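Local coordinates for CBS domain protein/ACT domain protein (Thermotoga maritima, PDB 1VR9) that is of unknown function but pairs two CBS domains, a tandem that in relatives often senses nucleotides, with an ACT domain, and may take part in magnesium handling, at residues T31-L36 / D69-V74; T44-V49 / R57-K62; Q21-V26 / M113-A118; P81-H86 / P104-V109. All blocks are in the same frame, centred on the assembly; numbering follows the deposited sequence.

In the fold
From the N terminus the chain first passes through 21-26, which waits almost ninety residues for its partner 113-118; this widest loop, contact 3, encloses the other three. Within it, contact 1 joins the start of helix 32-41 to the loop 69-74, which starts with a type I turn, and the loop it closes contains contact 2, the hairpin 44-49 with 57-62. Contact 4 (81-86 with 104-109) opens only after contact 1 has closed, so the two stand in series, with nearest atoms about 11 Å apart. Contacts 1 and 2 belong to the first CBS repeat and contact 4 to the second, while contact 3 bridges the two; E46 to Y105 links contact 2 with contact 4.

Contact 1 (T31-L36 / D69-V74); sequences TVRECL and DLDSSV
In one of its two modelled conformers, the guanidinium of R33 lies over L70, whose CB sits under one face, offset toward the rim, while D71 OD1 stands at the edge in the guanidinium plane. NH1 and NH2 both point at that one oxygen, 3.0 Å from R33 NH1 to D71 OD1, an end-on salt bridge. The two planes are 54° apart, both nitrogens coming to OD1 from the same face of the carboxylate. In this conformer the chain of R33 leaves the helix with CG anti to the backbone N (chi1 -179°) and bends at chi3, which folds its end across L70.

Behind this outer pair, the first turn of helix 32-41 is tied to a type I turn, D69 to S72, within the first CBS repeat. T31 is the N-cap and forms a capping box with E34: E34 N donates to T31 OG1 at 3.1 Å, and T31 N to E34 OE1 at 2.9 Å. The next two amides are taken by the turn, V32 N by S72 O at 2.7 Å and R33 N by L70 O at 3.0 Å. The turn is braced from inside, since D69 O accepts from both S72 N and S72 OG, and D69 OD1 takes D71 N in an Asx turn.

Of the buried side chains, V32 has CG2 against S72 OG and CG1 beside L70 CD2, and V74 CG1 packs on C35 CB at 3.8 Å. At the margin L70 CD2 also meets L36 CD1 at 3.8 Å, roughly at right angles.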
loop_
_atom_site.group_PDB
_atom_site.type_symbol
_atom_site.label_atom_id
_atom_site.label_comp_id
_atom_site.label_asym_id
_atom_site.label_seq_id
_atom_site.Cartn_x
_atom_site.Cartn_y
_atom_site.Cartn_z
ATOM N N THR A 31 8.911 12.636 -7.051
ATOM C CA THR A 31 10.014 12.221 -7.914
ATOM C C THR A 31 10.408 10.772 -7.621
ATOM O O THR A 31 10.145 10.226 -6.523
ATOM C CB THR A 31 11.270 13.112 -7.721
ATOM O OG1 THR A 31 11.773 12.958 -6.387
ATOM C CG2 THR A 31 10.969 14.566 -7.992
ATOM N N VAL A 32 11.074 10.159 -8.591
ATOM C CA VAL A 32 11.684 8.847 -8.390
ATOM C C VAL A 32 12.613 8.819 -7.160
ATOM O O VAL A 32 12.546 7.882 -6.347
ATOM C CB VAL A 32 12.416 8.395 -9.686
ATOM C CG1 VAL A 32 13.315 7.223 -9.436
ATOM C CG2 VAL A 32 11.374 8.048 -10.775
ATOM N N ARG A 33 13.432 9.867 -6.989
ATOM C CA ARG A 33 14.343 9.961 -5.844
ATOM C C ARG A 33 13.558 9.858 -4.530
ATOM O O ARG A 33 13.938 9.124 -3.637
ATOM C CB ARG A 33 15.126 11.270 -5.889
ATOM C CG ARG A 33 16.124 11.478 -4.774
ATOM C CD ARG A 33 16.762 12.858 -4.853
ATOM N NE ARG A 33 17.653 12.993 -6.008
ATOM C CZ ARG A 33 17.392 13.692 -7.118
ATOM N NH1 ARG A 33 16.253 14.358 -7.271
ATOM N NH2 ARG A 33 18.291 13.735 -8.089
ATOM N N GLU A 34 12.494 10.645 -4.420
ATOM C CA GLU A 34 11.654 10.632 -3.210
ATOM C C GLU A 34 11.021 9.278 -2.920
ATOM O O GLU A 34 10.977 8.847 -1.752
ATOM C CB GLU A 34 10.544 11.656 -3.340
ATOM C CG GLU A 34 11.026 13.093 -3.302
ATOM C CD GLU A 34 9.867 14.073 -3.444
ATOM O OE1 GLU A 34 9.195 14.090 -4.509
ATOM O OE2 GLU A 34 9.610 14.827 -2.471
ATOM N N CYS A 35 10.528 8.608 -3.960
ATOM C CA CYS A 35 9.906 7.312 -3.805
ATOM C C CYS A 35 10.920 6.271 -3.349
ATOM O O CYS A 35 10.676 5.541 -2.406
ATOM C CB CYS A 35 9.286 6.872 -5.119
ATOM S SG CYS A 35 8.204 5.505 -4.962
ATOM N N LEU A 36 12.087 6.265 -3.972
ATOM C CA LEU A 36 13.148 5.348 -3.587
ATOM C C LEU A 36 13.538 5.558 -2.119
ATOM O O LEU A 36 13.760 4.598 -1.380
ATOM C CB LEU A 36 14.359 5.503 -4.513
ATOM C CG LEU A 36 14.169 4.952 -5.935
ATOM C CD1 LEU A 36 15.402 5.319 -6.767
ATOM C CD2 LEU A 36 13.933 3.461 -5.922
ATOM N N ASP A 69 15.461 8.384 -14.513
ATOM C CA ASP A 69 16.176 9.539 -13.977
ATOM C C ASP A 69 15.584 9.848 -12.605
ATOM O O ASP A 69 14.371 9.796 -12.440
ATOM C CB ASP A 69 16.000 10.751 -14.894
ATOM C CG ASP A 69 16.953 11.895 -14.549
ATOM O OD1 ASP A 69 16.821 12.487 -13.453
ATOM O OD2 ASP A 69 17.834 12.207 -15.387
ATOM N N LEU A 70 16.438 10.160 -11.637
ATOM C CA LEU A 70 15.983 10.404 -10.255
ATOM C C LEU A 70 15.062 11.619 -10.126
ATOM O O LEU A 70 14.241 11.682 -9.214
ATOM C CB LEU A 70 17.179 10.549 -9.314
ATOM C CG LEU A 70 18.015 9.269 -9.146
ATOM C CD1 LEU A 70 19.286 9.542 -8.391
ATOM C CD2 LEU A 70 17.198 8.161 -8.471
ATOM N N ASP A 71 15.206 12.570 -11.043
ATOM C CA ASP A 71 14.398 13.790 -11.042
ATOM C C ASP A 71 13.016 13.608 -11.694
ATOM O O ASP A 71 12.132 14.476 -11.551
ATOM C CB ASP A 71 15.165 14.917 -11.742
ATOM C CG ASP A 71 16.500 15.214 -11.074
ATOM O OD1 ASP A 71 16.493 15.681 -9.921
ATOM O OD2 ASP A 71 17.556 14.977 -11.701
ATOM N N SER A 72 12.831 12.505 -12.410
ATOM C CA SER A 72 11.571 12.232 -13.082
ATOM C C SER A 72 10.488 11.850 -12.067
ATOM O O SER A 72 10.780 11.590 -10.892
ATOM C CB SER A 72 11.735 11.159 -14.150
ATOM O OG SER A 72 12.145 9.912 -13.625
ATOM N N SER A 73 9.241 11.879 -12.535
ATOM C CA SER A 73 8.054 11.664 -11.690
ATOM C C SER A 73 7.621 10.202 -11.697
ATOM O O SER A 73 7.835 9.491 -12.693
ATOM C CB SER A 73 6.903 12.515 -12.233
ATOM O OG SER A 73 5.718 12.309 -11.507
ATOM N N VAL A 74 6.946 9.782 -10.628
ATOM C CA VAL A 74 6.370 8.431 -10.554
ATOM C C VAL A 74 4.940 8.381 -11.127
ATOM O O VAL A 74 4.298 7.327 -11.105
ATOM C CB VAL A 74 6.363 7.876 -9.122
ATOM C CG1 VAL A 74 7.784 7.877 -8.514
ATOM C CG2 VAL A 74 5.376 8.627 -8.229
#

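Contact 2 (T44-V49 / R57-K62); sequences TNECIV and RGVVNK
V49 and V60 lean into each other on one face of the sheet, crossing obliquely, with V49 CG2 3.6 Å from V60 CG2. In both valines CG1 is anti to the backbone N (chi1 -179° and 175°), which leaves the CG2 branches to meet. C47 lies on the same face opposite V60, its CB 4.4 Å from V60 CB; this face is covered by helix 32-41, through C35, and C47 and V49 also rest on V26 of the neighbouring strand. The other face carries E46, I48, V59 and N61. Here the extended chain of E46 passes V59, bringing E46 OE2 to 3.5 Å from V59 CG1, while its OE1 accepts from Y105 N of the second CBS repeat. I48 packs on Y105 and P107.

These strands, 46-50 and 56-61, form the antiparallel beta hairpin of the first CBS repeat. C47 and V60 are a hydrogen-bonded pair, with V60 N to C47 O at 2.8 Å and C47 N to V60 O at 3.0 Å. V49 N donates to G58 O, but V49 O accepts from R57 N, so R57 and G58 both face V49, as in a classic beta bulge. E46 with N61 and I48 with V59 are non-hydrogen-bonded pairs. At the open end, K62 N donates to N45 O at 3.0 Å. K62 runs out extended, and a water on its NZ donates to T44 O at 2.6 Å.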
loop_
_atom_site.group_PDB
_atom_site.type_symbol
_atom_site.label_atom_id
_atom_site.label_comp_id
_atom_site.label_asym_id
_atom_site.label_seq_id
_atom_site.Cartn_x
_atom_site.Cartn_y
_atom_site.Cartn_z
ATOM N N THR A 44 11.858 -1.733 2.105
ATOM C CA THR A 44 10.845 -2.414 1.340
ATOM C C THR A 44 10.933 -2.062 -0.175
ATOM O O THR A 44 11.808 -1.296 -0.577
ATOM C CB THR A 44 9.474 -2.105 1.936
ATOM O OG1 THR A 44 8.476 -2.967 1.360
ATOM C CG2 THR A 44 9.095 -0.626 1.690
ATOM N N ASN A 45 10.087 -2.687 -0.992
ATOM C CA ASN A 45 10.099 -2.509 -2.447
ATOM C C ASN A 45 8.705 -2.116 -2.994
ATOM O O ASN A 45 8.412 -2.346 -4.176
ATOM C CB ASN A 45 10.580 -3.761 -3.157
ATOM C CG ASN A 45 9.762 -4.983 -2.808
ATOM O OD1 ASN A 45 8.808 -4.906 -2.028
ATOM N ND2 ASN A 45 10.146 -6.130 -3.372
ATOM N N GLU A 46 7.878 -1.568 -2.116
ATOM C CA GLU A 46 6.537 -1.059 -2.464
ATOM C C GLU A 46 6.352 0.327 -1.837
ATOM O O GLU A 46 6.822 0.579 -0.723
ATOM C CB GLU A 46 5.464 -1.983 -1.881
ATOM C CG GLU A 46 4.030 -1.482 -2.117
ATOM C CD GLU A 46 2.980 -2.176 -1.266
ATOM O OE1 GLU A 46 3.357 -3.040 -0.487
ATOM O OE2 GLU A 46 1.779 -1.883 -1.423
ATOM N N CYS A 47 5.631 1.219 -2.540
ATOM C CA CYS A 47 5.229 2.505 -2.011
ATOM C C CYS A 47 3.769 2.679 -2.392
ATOM O O CYS A 47 3.422 2.450 -3.553
ATOM C CB CYS A 47 6.057 3.615 -2.647
ATOM S SG CYS A 47 6.038 5.123 -1.699
ATOM N N ILE A 48 2.933 3.040 -1.435
ATOM C CA ILE A 48 1.518 3.312 -1.713
ATOM C C ILE A 48 1.401 4.760 -2.213
ATOM O O ILE A 48 2.067 5.660 -1.690
ATOM C CB ILE A 48 0.626 3.040 -0.457
ATOM C CG1 ILE A 48 0.613 1.523 -0.160
ATOM C CG2 ILE A 48 -0.776 3.567 -0.646
ATOM C CD1 ILE A 48 -0.130 1.117 1.114
ATOM N N VAL A 49 0.544 4.997 -3.188
ATOM C CA VAL A 49 0.432 6.343 -3.770
ATOM C C VAL A 49 -0.961 6.931 -3.566
ATOM O O VAL A 49 -1.967 6.246 -3.739
ATOM C CB VAL A 49 0.754 6.313 -5.296
ATOM C CG1 VAL A 49 0.658 7.692 -5.880
ATOM C CG2 VAL A 49 2.143 5.707 -5.582
ATOM N N ARG A 57 -4.466 5.846 -5.253
ATOM C CA ARG A 57 -4.161 5.748 -6.690
ATOM C C ARG A 57 -3.613 4.408 -7.139
ATOM O O ARG A 57 -3.952 3.932 -8.237
ATOM C CB ARG A 57 -3.169 6.844 -7.116
ATOM C CG ARG A 57 -3.759 8.254 -7.253
ATOM C CD ARG A 57 -4.391 8.553 -8.611
ATOM N NE ARG A 57 -3.727 7.866 -9.720
ATOM C CZ ARG A 57 -4.353 7.193 -10.687
ATOM N NH1 ARG A 57 -5.684 7.126 -10.724
ATOM N NH2 ARG A 57 -3.644 6.598 -11.646
ATOM N N GLY A 58 -2.777 3.800 -6.301
ATOM C CA GLY A 58 -2.156 2.507 -6.618
ATOM C C GLY A 58 -0.870 2.402 -5.833
ATOM O O GLY A 58 -0.682 3.059 -4.798
ATOM N N VAL A 59 0.020 1.558 -6.316
ATOM C CA VAL A 59 1.278 1.331 -5.649
ATOM C C VAL A 59 2.385 1.465 -6.691
ATOM O O VAL A 59 2.143 1.254 -7.882
ATOM C CB VAL A 59 1.310 -0.070 -4.973
ATOM C CG1 VAL A 59 0.078 -0.291 -4.094
ATOM C CG2 VAL A 59 1.399 -1.143 -5.988
ATOM N N VAL A 60 3.572 1.842 -6.244
ATOM C CA VAL A 60 4.777 1.815 -7.074
ATOM C C VAL A 60 5.661 0.670 -6.598
ATOM O O VAL A 60 5.924 0.542 -5.407
ATOM C CB VAL A 60 5.563 3.134 -7.002
ATOM C CG1 VAL A 60 6.868 3.044 -7.756
ATOM C CG2 VAL A 60 4.723 4.240 -7.575
ATOM N N ASN A 61 6.064 -0.176 -7.540
ATOM C CA ASN A 61 7.005 -1.286 -7.274
ATOM C C ASN A 61 8.434 -0.817 -7.601
ATOM O O ASN A 61 8.665 -0.258 -8.667
ATOM C CB ASN A 61 6.641 -2.495 -8.148
ATOM C CG ASN A 61 5.221 -2.993 -7.900
ATOM O OD1 ASN A 61 4.936 -3.617 -6.874
ATOM N ND2 ASN A 61 4.333 -2.719 -8.836
ATOM N N LYS A 62 9.383 -1.049 -6.690
ATOM C CA LYS A 62 10.790 -0.609 -6.837
ATOM C C LYS A 62 11.435 -0.978 -8.167
ATOM O O LYS A 62 12.178 -0.188 -8.739
ATOM C CB LYS A 62 11.649 -1.171 -5.679
ATOM C CG LYS A 62 13.114 -0.743 -5.687
ATOM C CD LYS A 62 13.769 -1.062 -4.342
ATOM C CE LYS A 62 15.253 -0.736 -4.316
ATOM N NZ LYS A 62 15.895 -1.226 -3.067
HETATM O O HOH W 1 14.210 -0.282 -0.641
#

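Contact 3 (Q21-V26 / M113-A118); sequences QDFPMV and MRLKGA
The two backbones come no nearer than 5.2 Å, between the CA atoms of Q21 and G117, and no ladder of bonds joins them: the lead-in to strand 25-27 of the first CBS repeat lies beside strand 115-120 of the second, and side chains make the junction. K116 and G117 form a classic beta bulge opposite V108, and at the bulge K116 O is met by the amide of Q21. Q21 NE2 donates to it at 2.8 Å along an almost straight path (176°), with the oxygen lying in the plane of the amide. The Q21 chain, bent at chi2 (-58°), turns back to reach this carbonyl although its CB points away from the strand. One water donates weakly to both Q21 OE1 and L115 O.

F23 carries the apolar part of the contact. Its CG sits between the backbone N and the carbonyl carbon (chi1 68°), which turns the ring onto the strand. A118 CB lies over one face, 4.1 Å from the ring centroid and a little toward the rim, a CH-pi contact; L115 CD2 lies near the ring plane, beyond CZ. G117 CA comes within 3.7 Å of F23 CE1, a close approach made where the chain has no side chain. Outside the pair, F23 also packs on I48 and Y105, and L115 on I48 and P107, so the phenyl ring is shared between the sheets of both repeats. Farther along, selenomethionine M25, in one of two modelled conformers, runs antiparallel to the L115 side chain, with M25 CG 4.2 Å from L115 CD2.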
loop_
_atom_site.group_PDB
_atom_site.type_symbol
_atom_site.label_atom_id
_atom_site.label_comp_id
_atom_site.label_asym_id
_atom_site.label_seq_id
_atom_site.Cartn_x
_atom_site.Cartn_y
_atom_site.Cartn_z
ATOM N N GLN A 21 -0.554 3.247 10.378
ATOM C CA GLN A 21 -0.124 4.454 9.648
ATOM C C GLN A 21 1.375 4.417 9.340
ATOM O O GLN A 21 1.908 5.302 8.661
ATOM C CB GLN A 21 -0.500 5.720 10.433
ATOM C CG GLN A 21 -1.975 5.814 10.778
ATOM C CD GLN A 21 -2.886 5.788 9.563
ATOM O OE1 GLN A 21 -2.579 6.373 8.538
ATOM N NE2 GLN A 21 -4.016 5.120 9.688
ATOM N N ASP A 22 2.045 3.364 9.802
ATOM C CA ASP A 22 3.485 3.198 9.637
ATOM C C ASP A 22 3.719 2.376 8.363
ATOM O O ASP A 22 3.938 1.157 8.400
ATOM C CB ASP A 22 4.056 2.526 10.909
ATOM C CG ASP A 22 5.535 2.856 11.167
ATOM O OD1 ASP A 22 6.174 3.553 10.345
ATOM O OD2 ASP A 22 6.054 2.413 12.219
ATOM N N PHE A 23 3.655 3.054 7.214
ATOM C CA PHE A 23 3.852 2.428 5.907
ATOM C C PHE A 23 4.369 3.440 4.884
ATOM O O PHE A 23 4.169 4.661 5.071
ATOM C CB PHE A 23 2.530 1.832 5.415
ATOM C CG PHE A 23 1.484 2.850 5.083
ATOM C CD1 PHE A 23 0.648 3.356 6.070
ATOM C CD2 PHE A 23 1.285 3.274 3.777
ATOM C CE1 PHE A 23 -0.320 4.299 5.784
ATOM C CE2 PHE A 23 0.301 4.215 3.488
ATOM C CZ PHE A 23 -0.496 4.719 4.479
ATOM N N PRO A 24 5.013 2.951 3.801
ATOM C CA PRO A 24 5.577 3.854 2.788
ATOM C C PRO A 24 4.501 4.485 1.883
ATOM O O PRO A 24 3.741 3.781 1.234
ATOM C CB PRO A 24 6.509 2.948 1.988
ATOM C CG PRO A 24 5.909 1.582 2.128
ATOM C CD PRO A 24 5.282 1.523 3.483
HETATM N N MSE A 25 4.499 5.809 1.786
HETATM C CA MSE A 25 3.466 6.517 1.023
HETATM C C MSE A 25 4.086 7.723 0.312
HETATM O O MSE A 25 4.882 8.448 0.914
HETATM C CB MSE A 25 2.357 6.969 1.988
HETATM C CG MSE A 25 1.146 7.657 1.348
HETATM SE SE MSE A 25 1.446 9.451 0.657
HETATM C CE MSE A 25 2.161 10.325 2.235
ATOM N N VAL A 26 3.711 7.942 -0.955
ATOM C CA VAL A 26 4.063 9.196 -1.630
ATOM C C VAL A 26 2.863 9.735 -2.382
ATOM O O VAL A 26 1.913 9.003 -2.628
ATOM C CB VAL A 26 5.246 9.069 -2.649
ATOM C CG1 VAL A 26 6.529 8.691 -1.933
ATOM C CG2 VAL A 26 4.909 8.125 -3.793
HETATM N N MSE A 113 -13.011 6.261 -1.440
HETATM C CA MSE A 113 -11.671 5.905 -1.889
HETATM C C MSE A 113 -10.524 6.743 -1.305
HETATM O O MSE A 113 -9.438 6.751 -1.874
HETATM C CB MSE A 113 -11.564 5.875 -3.426
HETATM C CG MSE A 113 -12.486 4.866 -4.140
HETATM SE SE MSE A 113 -12.672 3.026 -3.393
HETATM C CE MSE A 113 -14.398 3.326 -2.518
ATOM N N ARG A 114 -10.744 7.404 -0.169
ATOM C CA ARG A 114 -9.659 8.113 0.510
ATOM C C ARG A 114 -8.793 7.093 1.240
ATOM O O ARG A 114 -9.313 6.216 1.916
ATOM C CB ARG A 114 -10.188 9.159 1.485
ATOM C CG ARG A 114 -11.104 10.201 0.840
ATOM C CD ARG A 114 -10.416 11.581 0.651
ATOM N NE ARG A 114 -11.035 12.421 -0.378
ATOM C CZ ARG A 114 -12.213 13.038 -0.266
ATOM N NH1 ARG A 114 -12.937 12.925 0.843
ATOM N NH2 ARG A 114 -12.678 13.775 -1.269
ATOM N N LEU A 115 -7.482 7.228 1.100
ATOM C CA LEU A 115 -6.534 6.377 1.798
ATOM C C LEU A 115 -6.579 6.614 3.313
ATOM O O LEU A 115 -6.404 7.744 3.780
ATOM C CB LEU A 115 -5.116 6.646 1.279
ATOM C CG LEU A 115 -4.015 5.695 1.726
ATOM C CD1 LEU A 115 -4.337 4.259 1.309
ATOM C CD2 LEU A 115 -2.709 6.130 1.105
ATOM N N LYS A 116 -6.842 5.559 4.078
ATOM C CA LYS A 116 -6.975 5.670 5.541
ATOM C C LYS A 116 -5.843 4.983 6.318
ATOM O O LYS A 116 -5.760 5.120 7.553
ATOM C CB LYS A 116 -8.308 5.074 5.973
ATOM C CG LYS A 116 -9.527 5.829 5.419
ATOM C CD LYS A 116 -9.498 7.333 5.693
ATOM C CE LYS A 116 -9.411 7.675 7.170
ATOM N NZ LYS A 116 -9.907 9.064 7.437
ATOM N N GLY A 117 -4.996 4.277 5.601
ATOM C CA GLY A 117 -3.896 3.490 6.188
ATOM C C GLY A 117 -3.566 2.288 5.327
ATOM O O GLY A 117 -3.926 2.234 4.128
ATOM N N ALA A 118 -2.861 1.340 5.924
ATOM C CA ALA A 118 -2.576 0.057 5.290
ATOM C C ALA A 118 -2.659 -1.064 6.311
ATOM O O ALA A 118 -2.539 -0.836 7.519
ATOM C CB ALA A 118 -1.211 0.054 4.697
HETATM O O HOH W 2 -3.456 7.132 5.359
#

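Contact 4 (P81-H86 / P104-V109); sequences PDFFVH and PYLPVV
V85 uses both its polar backbone atoms across the contact: its N donates to P107 O at 3.0 Å, and V85 O takes the amide of V109 at 2.9 Å. Each acceptor also has a CA-H close by, F84 CA at P107 O and V108 CA at V85 O. The next amide, H86 N, looks outside the pair and donates to D89 OD2. V108 N and V108 O are taken by G117 O and K116 N of strand 115-120, where L106 pairs with V119. F83 O, by contrast, is buried without a hydrogen-bonding partner; what meets it is the ring of P107, with P107 CD 3.2 Å away.

The two parallel strands, 85-86 and 105-109, are the ends of a beta-alpha-beta unit whose crossover is helix 91-100, in the second CBS repeat. V85 and L106 face that helix, and L106 lies across V85, V85 CG2 to L106 CD2 3.7 Å. The other L106 branch, CD1, stands over the centre of the F83 ring, 3.8 Å from its centroid, in a CH-pi contact. F83 has CG anti to the backbone N (chi1 -176°), which carries the ring over to L106; Y105 O lies at its edge. V109 CG2 serves two aromatic residues: it lies over one face of the H86 imidazole, 4.0 Å from the ring centroid, and reaches F84 CD1 at 3.7 Å.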
loop_
_atom_site.group_PDB
_atom_site.type_symbol
_atom_site.label_atom_id
_atom_site.label_comp_id
_atom_site.label_asym_id
_atom_site.label_seq_id
_atom_site.Cartn_x
_atom_site.Cartn_y
_atom_site.Cartn_z
ATOM N N PRO A 81 -4.242 -0.328 -9.375
ATOM C CA PRO A 81 -5.281 0.564 -8.871
ATOM C C PRO A 81 -6.418 -0.159 -8.131
ATOM O O PRO A 81 -7.183 0.510 -7.431
ATOM C CB PRO A 81 -5.808 1.258 -10.139
ATOM C CG PRO A 81 -5.397 0.413 -11.251
ATOM C CD PRO A 81 -4.170 -0.318 -10.849
ATOM N N ASP A 82 -6.536 -1.476 -8.307
ATOM C CA ASP A 82 -7.630 -2.256 -7.711
ATOM C C ASP A 82 -7.226 -2.958 -6.418
ATOM O O ASP A 82 -8.036 -3.702 -5.841
ATOM C CB ASP A 82 -8.168 -3.294 -8.714
ATOM C CG ASP A 82 -8.522 -2.681 -10.069
ATOM O OD1 ASP A 82 -9.393 -1.767 -10.130
ATOM O OD2 ASP A 82 -7.935 -3.108 -11.095
ATOM N N PHE A 83 -5.986 -2.726 -5.965
ATOM C CA PHE A 83 -5.408 -3.435 -4.812
ATOM C C PHE A 83 -5.667 -2.642 -3.530
ATOM O O PHE A 83 -4.862 -1.813 -3.112
ATOM C CB PHE A 83 -3.903 -3.684 -5.020
ATOM C CG PHE A 83 -3.255 -4.492 -3.941
ATOM C CD1 PHE A 83 -3.557 -5.851 -3.775
ATOM C CD2 PHE A 83 -2.273 -3.928 -3.112
ATOM C CE1 PHE A 83 -2.932 -6.607 -2.789
ATOM C CE2 PHE A 83 -1.653 -4.670 -2.157
ATOM C CZ PHE A 83 -1.990 -6.029 -1.980
ATOM N N PHE A 84 -6.820 -2.902 -2.917
ATOM C CA PHE A 84 -7.219 -2.219 -1.699
ATOM C C PHE A 84 -8.314 -3.026 -0.999
ATOM O O PHE A 84 -8.963 -3.867 -1.612
ATOM C CB PHE A 84 -7.771 -0.804 -2.013
ATOM C CG PHE A 84 -9.039 -0.809 -2.834
ATOM C CD1 PHE A 84 -10.274 -0.978 -2.236
ATOM C CD2 PHE A 84 -8.987 -0.689 -4.215
ATOM C CE1 PHE A 84 -11.433 -1.017 -2.993
ATOM C CE2 PHE A 84 -10.114 -0.715 -4.972
ATOM C CZ PHE A 84 -11.354 -0.878 -4.374
ATOM N N VAL A 85 -8.520 -2.726 0.276
ATOM C CA VAL A 85 -9.728 -3.154 0.994
ATOM C C VAL A 85 -10.339 -1.945 1.719
ATOM O O VAL A 85 -9.681 -0.937 1.863
ATOM C CB VAL A 85 -9.446 -4.297 1.991
ATOM C CG1 VAL A 85 -9.064 -5.532 1.239
ATOM C CG2 VAL A 85 -8.380 -3.923 3.025
ATOM N N HIS A 86 -11.592 -2.064 2.156
ATOM C CA HIS A 86 -12.268 -0.977 2.876
ATOM C C HIS A 86 -12.085 -1.127 4.390
ATOM O O HIS A 86 -11.894 -2.221 4.891
ATOM C CB HIS A 86 -13.766 -0.941 2.526
ATOM C CG HIS A 86 -14.061 -0.301 1.207
ATOM N ND1 HIS A 86 -14.046 -0.997 0.014
ATOM C CD2 HIS A 86 -14.383 0.977 0.893
ATOM C CE1 HIS A 86 -14.358 -0.175 -0.973
ATOM N NE2 HIS A 86 -14.565 1.028 -0.468
ATOM N N PRO A 104 3.825 -6.221 0.510
ATOM C CA PRO A 104 3.987 -6.064 1.970
ATOM C C PRO A 104 2.970 -5.191 2.685
ATOM O O PRO A 104 2.847 -5.311 3.912
ATOM C CB PRO A 104 5.368 -5.437 2.100
ATOM C CG PRO A 104 5.663 -4.842 0.826
ATOM C CD PRO A 104 4.978 -5.661 -0.215
ATOM N N TYR A 105 2.311 -4.292 1.950
ATOM C CA TYR A 105 1.306 -3.405 2.490
ATOM C C TYR A 105 0.078 -3.328 1.595
ATOM O O TYR A 105 0.186 -3.060 0.384
ATOM C CB TYR A 105 1.870 -1.998 2.700
ATOM C CG TYR A 105 3.056 -1.949 3.606
ATOM C CD1 TYR A 105 2.893 -1.786 4.968
ATOM C CD2 TYR A 105 4.354 -2.016 3.103
ATOM C CE1 TYR A 105 3.989 -1.715 5.825
ATOM C CE2 TYR A 105 5.450 -1.954 3.949
ATOM C CZ TYR A 105 5.266 -1.793 5.301
ATOM O OH TYR A 105 6.374 -1.730 6.137
ATOM N N LEU A 106 -1.074 -3.612 2.190
ATOM C CA LEU A 106 -2.369 -3.572 1.520
ATOM C C LEU A 106 -3.076 -2.231 1.848
ATOM O O LEU A 106 -3.343 -1.912 3.025
ATOM C CB LEU A 106 -3.226 -4.767 1.948
ATOM C CG LEU A 106 -4.692 -4.775 1.535
ATOM C CD1 LEU A 106 -4.856 -4.812 0.036
ATOM C CD2 LEU A 106 -5.405 -5.954 2.155
ATOM N N PRO A 107 -3.321 -1.405 0.822
ATOM C CA PRO A 107 -4.031 -0.155 1.055
ATOM C C PRO A 107 -5.432 -0.344 1.640
ATOM O O PRO A 107 -6.136 -1.284 1.263
ATOM C CB PRO A 107 -4.096 0.474 -0.354
ATOM C CG PRO A 107 -2.974 -0.082 -1.057
ATOM C CD PRO A 107 -2.891 -1.509 -0.582
ATOM N N VAL A 108 -5.787 0.526 2.583
ATOM C CA VAL A 108 -7.114 0.577 3.204
ATOM C C VAL A 108 -7.770 1.909 2.888
ATOM O O VAL A 108 -7.161 2.965 3.051
ATOM C CB VAL A 108 -7.031 0.379 4.745
ATOM C CG1 VAL A 108 -8.397 0.492 5.393
ATOM C CG2 VAL A 108 -6.369 -0.973 5.052
ATOM N N VAL A 109 -9.013 1.857 2.446
ATOM C CA VAL A 109 -9.707 3.064 2.002
ATOM C C VAL A 109 -11.085 3.190 2.659
ATOM O O VAL A 109 -11.627 2.215 3.196
ATOM C CB VAL A 109 -9.849 3.118 0.450
ATOM C CG1 VAL A 109 -8.488 3.081 -0.239
ATOM C CG2 VAL A 109 -10.721 1.996 -0.042
#